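Local coordinates for 3-hydroxyacyl-CoA dehydrogenase type-2 (Mycobacterium avium, PDB 3PPI), which probably catalyses the NAD-dependent oxidation of 3-hydroxyacyl-CoA thioesters to 3-ketoacyl-CoA, as a member of the short-chain dehydrogenase/reductase family, at residues T214-E226 against R245-A257. Sequence-based numbering, arbitrary orientation.
Sequences TIAPGTMKTPIME and RLGTPDEFADAAA
A chi1 of 178° swings the Phe252 ring away from its own backbone N and up from helix 249-257 toward strand 214-217, where Ile215 lays CD1 over one face, a CH-pi contact 4.1 Å from the ring centroid. The same methyl reaches Ala255 CB at 3.8 Å; alanine, with its small side chain, lets the branched residue come close to the helix. Pro217 CG meets the ring obliquely. Farther on, a single beta bridge links the loop after the strand to the loop before the helix: Gly247 N donates to Thr219 O (3.1 Å), and Lys221 N reaches Gly247 O (2.8 Å) almost straight, at 173°. Met220, bent at chi2 and chi3, folds its thioether back over Gly247; its CE sits where a side chain there would have to go, so glycine suits the place. Leu246 CG packs on the methyl CG2 of Thr219, while Thr219 OG1 hydrogen-bonds to Gln276. Thr248 and Glu251 form a capping box at the helix start, and Arg245 NH1 and NH2 form an end-on salt bridge with the two Glu251 oxygens, which should fix the carboxylate that also accepts from Thr248 N. Tyr264 of a second subunit packs on Met220 and Glu251. A helix antiparallel to a strand of the parallel sheet it covers is characteristic of the Rossmann-type fold of short-chain dehydrogenases.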
loop_
_atom_site.group_PDB
_atom_site.type_symbol
_atom_site.label_atom_id
_atom_site.label_comp_id
_atom_site.label_asym_id
_atom_site.label_seq_id
_atom_site.Cartn_x
_atom_site.Cartn_y
_atom_site.Cartn_z
ATOM N N THR A 214 -14.155 0.653 4.762
ATOM C CA THR A 214 -14.236 -0.692 4.259
ATOM C C THR A 214 -13.477 -1.637 5.171
ATOM O O THR A 214 -12.410 -1.289 5.696
ATOM C CB THR A 214 -13.604 -0.724 2.854
ATOM O OG1 THR A 214 -14.432 0.050 1.978
ATOM C CG2 THR A 214 -13.430 -2.162 2.307
ATOM N N ILE A 215 -14.022 -2.837 5.346
ATOM C CA ILE A 215 -13.334 -3.907 6.049
ATOM C C ILE A 215 -12.863 -4.872 4.982
ATOM O O ILE A 215 -13.645 -5.267 4.095
ATOM C CB ILE A 215 -14.264 -4.649 7.032
ATOM C CG1 ILE A 215 -14.791 -3.687 8.114
ATOM C CG2 ILE A 215 -13.538 -5.850 7.663
ATOM C CD1 ILE A 215 -15.882 -4.301 9.022
ATOM N N ALA A 216 -11.587 -5.244 5.055
ATOM C CA ALA A 216 -11.016 -6.297 4.202
ATOM C C ALA A 216 -10.765 -7.527 5.060
ATOM O O ALA A 216 -9.731 -7.624 5.718
ATOM C CB ALA A 216 -9.712 -5.825 3.548
ATOM N N PRO A 217 -11.715 -8.467 5.081
ATOM C CA PRO A 217 -11.485 -9.638 5.913
ATOM C C PRO A 217 -10.444 -10.590 5.341
ATOM O O PRO A 217 -10.233 -10.637 4.123
ATOM C CB PRO A 217 -12.846 -10.341 5.944
ATOM C CG PRO A 217 -13.831 -9.370 5.412
ATOM C CD PRO A 217 -13.081 -8.442 4.513
ATOM N N GLY A 218 -9.788 -11.321 6.234
ATOM C CA GLY A 218 -8.990 -12.468 5.863
ATOM C C GLY A 218 -9.932 -13.655 5.690
ATOM O O GLY A 218 -10.974 -13.522 5.057
ATOM N N THR A 219 -9.562 -14.804 6.235
ATOM C CA THR A 219 -10.377 -16.023 6.149
ATOM C C THR A 219 -11.302 -16.087 7.354
ATOM O O THR A 219 -10.837 -16.182 8.495
ATOM C CB THR A 219 -9.493 -17.284 6.073
ATOM O OG1 THR A 219 -8.454 -17.059 5.107
ATOM C CG2 THR A 219 -10.325 -18.522 5.661
ATOM N N MET A 220 -12.609 -16.046 7.083
ATOM C CA MET A 220 -13.632 -15.915 8.115
ATOM C C MET A 220 -14.509 -17.160 8.189
ATOM O O MET A 220 -14.743 -17.834 7.171
ATOM C CB MET A 220 -14.519 -14.704 7.815
ATOM C CG MET A 220 -13.801 -13.374 7.612
ATOM S SD MET A 220 -12.661 -12.896 8.940
ATOM C CE MET A 220 -13.811 -12.203 10.143
ATOM N N LYS A 221 -14.991 -17.450 9.393
ATOM C CA LYS A 221 -15.830 -18.617 9.650
ATOM C C LYS A 221 -17.271 -18.334 9.275
ATOM O O LYS A 221 -18.059 -17.893 10.113
ATOM C CB LYS A 221 -15.752 -19.019 11.125
ATOM C CG LYS A 221 -16.511 -20.302 11.507
ATOM C CD LYS A 221 -16.322 -20.571 13.019
ATOM C CE LYS A 221 -17.451 -21.392 13.627
ATOM N NZ LYS A 221 -17.461 -22.780 13.113
ATOM N N THR A 222 -17.603 -18.581 8.013
ATOM C CA THR A 222 -18.978 -18.467 7.523
ATOM C C THR A 222 -19.408 -19.836 6.954
ATOM O O THR A 222 -18.553 -20.670 6.637
ATOM C CB THR A 222 -19.081 -17.413 6.393
ATOM O OG1 THR A 222 -18.358 -17.882 5.248
ATOM C CG2 THR A 222 -18.512 -16.063 6.836
ATOM N N PRO A 223 -20.726 -20.074 6.813
ATOM C CA PRO A 223 -21.166 -21.361 6.255
ATOM C C PRO A 223 -20.517 -21.694 4.907
ATOM O O PRO A 223 -20.056 -22.818 4.712
ATOM C CB PRO A 223 -22.678 -21.184 6.110
ATOM C CG PRO A 223 -23.039 -20.217 7.176
ATOM C CD PRO A 223 -21.864 -19.276 7.306
ATOM N N ILE A 224 -20.452 -20.716 4.007
ATOM C CA ILE A 224 -19.882 -20.938 2.683
ATOM C C ILE A 224 -18.409 -21.348 2.762
ATOM O O ILE A 224 -17.972 -22.266 2.078
ATOM C CB ILE A 224 -19.997 -19.669 1.793
ATOM N N MET A 225 -17.646 -20.651 3.594
ATOM C CA MET A 225 -16.246 -20.984 3.795
ATOM C C MET A 225 -16.121 -22.395 4.339
ATOM O O MET A 225 -15.345 -23.184 3.822
ATOM C CB MET A 225 -15.583 -19.983 4.754
ATOM C CG MET A 225 -14.084 -20.162 4.923
ATOM S SD MET A 225 -13.170 -19.954 3.390
ATOM C CE MET A 225 -13.442 -18.223 3.033
ATOM N N GLU A 226 -16.912 -22.727 5.353
ATOM C CA GLU A 226 -16.848 -24.063 5.960
ATOM C C GLU A 226 -17.307 -25.205 5.047
ATOM O O GLU A 226 -17.059 -26.378 5.357
ATOM C CB GLU A 226 -17.609 -24.091 7.297
ATOM C CG GLU A 226 -16.912 -23.238 8.372
ATOM C CD GLU A 226 -17.525 -23.414 9.743
ATOM O OE1 GLU A 226 -18.750 -23.226 9.873
ATOM O OE2 GLU A 226 -16.782 -23.741 10.691
ATOM N N ARG A 245 -6.646 -19.178 13.681
ATOM C CA ARG A 245 -7.985 -19.674 13.376
ATOM C C ARG A 245 -8.658 -18.695 12.426
ATOM O O ARG A 245 -8.171 -17.576 12.220
ATOM C CB ARG A 245 -8.825 -19.786 14.658
ATOM C CG ARG A 245 -8.991 -18.419 15.395
ATOM C CD ARG A 245 -10.088 -18.452 16.448
ATOM N NE ARG A 245 -10.045 -17.266 17.317
ATOM C CZ ARG A 245 -10.511 -16.066 16.988
ATOM N NH1 ARG A 245 -11.059 -15.841 15.792
ATOM N NH2 ARG A 245 -10.405 -15.063 17.846
ATOM N N LEU A 246 -9.775 -19.122 11.848
ATOM C CA LEU A 246 -10.654 -18.221 11.108
ATOM C C LEU A 246 -11.250 -17.139 12.031
ATOM O O LEU A 246 -11.531 -17.397 13.205
ATOM C CB LEU A 246 -11.778 -19.018 10.447
ATOM C CG LEU A 246 -11.426 -19.745 9.134
ATOM C CD1 LEU A 246 -10.151 -20.564 9.238
ATOM C CD2 LEU A 246 -12.597 -20.646 8.709
ATOM N N GLY A 247 -11.430 -15.933 11.496
ATOM C CA GLY A 247 -12.083 -14.842 12.233
ATOM C C GLY A 247 -13.561 -15.136 12.393
ATOM O O GLY A 247 -14.169 -15.823 11.555
ATOM N N THR A 248 -14.150 -14.666 13.490
ATOM C CA THR A 248 -15.565 -14.914 13.695
ATOM C C THR A 248 -16.435 -13.829 13.066
ATOM O O THR A 248 -16.023 -12.662 12.952
ATOM C CB THR A 248 -15.920 -15.046 15.182
ATOM O OG1 THR A 248 -15.727 -13.787 15.829
ATOM C CG2 THR A 248 -15.066 -16.122 15.856
ATOM N N PRO A 249 -17.669 -14.190 12.691
ATOM C CA PRO A 249 -18.636 -13.157 12.333
ATOM C C PRO A 249 -18.766 -12.077 13.394
ATOM O O PRO A 249 -18.869 -10.902 13.034
ATOM C CB PRO A 249 -19.938 -13.938 12.175
ATOM C CG PRO A 249 -19.463 -15.317 11.723
ATOM C CD PRO A 249 -18.253 -15.547 12.586
ATOM N N ASP A 250 -18.728 -12.434 14.677
ATOM C CA ASP A 250 -18.836 -11.403 15.728
ATOM C C ASP A 250 -17.665 -10.418 15.710
ATOM O O ASP A 250 -17.851 -9.233 16.023
ATOM C CB ASP A 250 -18.953 -12.006 17.125
ATOM C CG ASP A 250 -20.348 -12.548 17.416
ATOM O OD1 ASP A 250 -21.309 -12.228 16.685
ATOM O OD2 ASP A 250 -20.484 -13.275 18.400
ATOM N N GLU A 251 -16.467 -10.901 15.373
ATOM C CA GLU A 251 -15.294 -9.994 15.226
ATOM C C GLU A 251 -15.474 -9.021 14.078
ATOM O O GLU A 251 -15.106 -7.839 14.184
ATOM C CB GLU A 251 -13.986 -10.788 15.119
ATOM C CG GLU A 251 -13.583 -11.401 16.487
ATOM C CD GLU A 251 -12.642 -12.607 16.398
ATOM O OE1 GLU A 251 -12.520 -13.252 15.331
ATOM O OE2 GLU A 251 -12.021 -12.915 17.432
ATOM N N PHE A 252 -16.040 -9.507 12.975
ATOM C CA PHE A 252 -16.366 -8.651 11.844
ATOM C C PHE A 252 -17.401 -7.600 12.257
ATOM O O PHE A 252 -17.260 -6.422 11.940
ATOM C CB PHE A 252 -16.914 -9.496 10.684
ATOM C CG PHE A 252 -17.324 -8.684 9.494
ATOM C CD1 PHE A 252 -16.434 -8.411 8.485
ATOM C CD2 PHE A 252 -18.612 -8.171 9.400
ATOM C CE1 PHE A 252 -16.814 -7.645 7.387
ATOM C CE2 PHE A 252 -18.989 -7.409 8.319
ATOM C CZ PHE A 252 -18.095 -7.161 7.302
ATOM N N ALA A 253 -18.464 -8.061 12.919
ATOM C CA ALA A 253 -19.536 -7.188 13.380
ATOM C C ALA A 253 -18.999 -6.101 14.298
ATOM O O ALA A 253 -19.449 -4.954 14.236
ATOM C CB ALA A 253 -20.626 -8.003 14.105
ATOM N N ASP A 254 -18.027 -6.457 15.134
ATOM C CA ASP A 254 -17.434 -5.504 16.074
ATOM C C ASP A 254 -16.639 -4.420 15.325
ATOM O O ASP A 254 -16.691 -3.256 15.691
ATOM C CB ASP A 254 -16.534 -6.248 17.067
ATOM C CG ASP A 254 -15.963 -5.345 18.134
ATOM O OD1 ASP A 254 -16.745 -4.846 18.971
ATOM O OD2 ASP A 254 -14.735 -5.163 18.157
ATOM N N ALA A 255 -15.904 -4.809 14.287
ATOM C CA ALA A 255 -15.199 -3.869 13.431
ATOM C C ALA A 255 -16.169 -2.957 12.692
ATOM O O ALA A 255 -15.956 -1.744 12.614
ATOM C CB ALA A 255 -14.309 -4.623 12.438
ATOM N N ALA A 256 -17.242 -3.533 12.161
ATOM C CA ALA A 256 -18.250 -2.744 11.456
ATOM C C ALA A 256 -18.825 -1.698 12.382
ATOM O O ALA A 256 -18.906 -0.528 12.007
ATOM C CB ALA A 256 -19.363 -3.627 10.872
ATOM N N ALA A 257 -19.176 -2.100 13.602
ATOM C CA ALA A 257 -19.763 -1.168 14.568
ATOM C C ALA A 257 -18.788 -0.044 14.881
ATOM O O ALA A 257 -19.179 1.110 14.984
ATOM C CB ALA A 257 -20.184 -1.891 15.859
#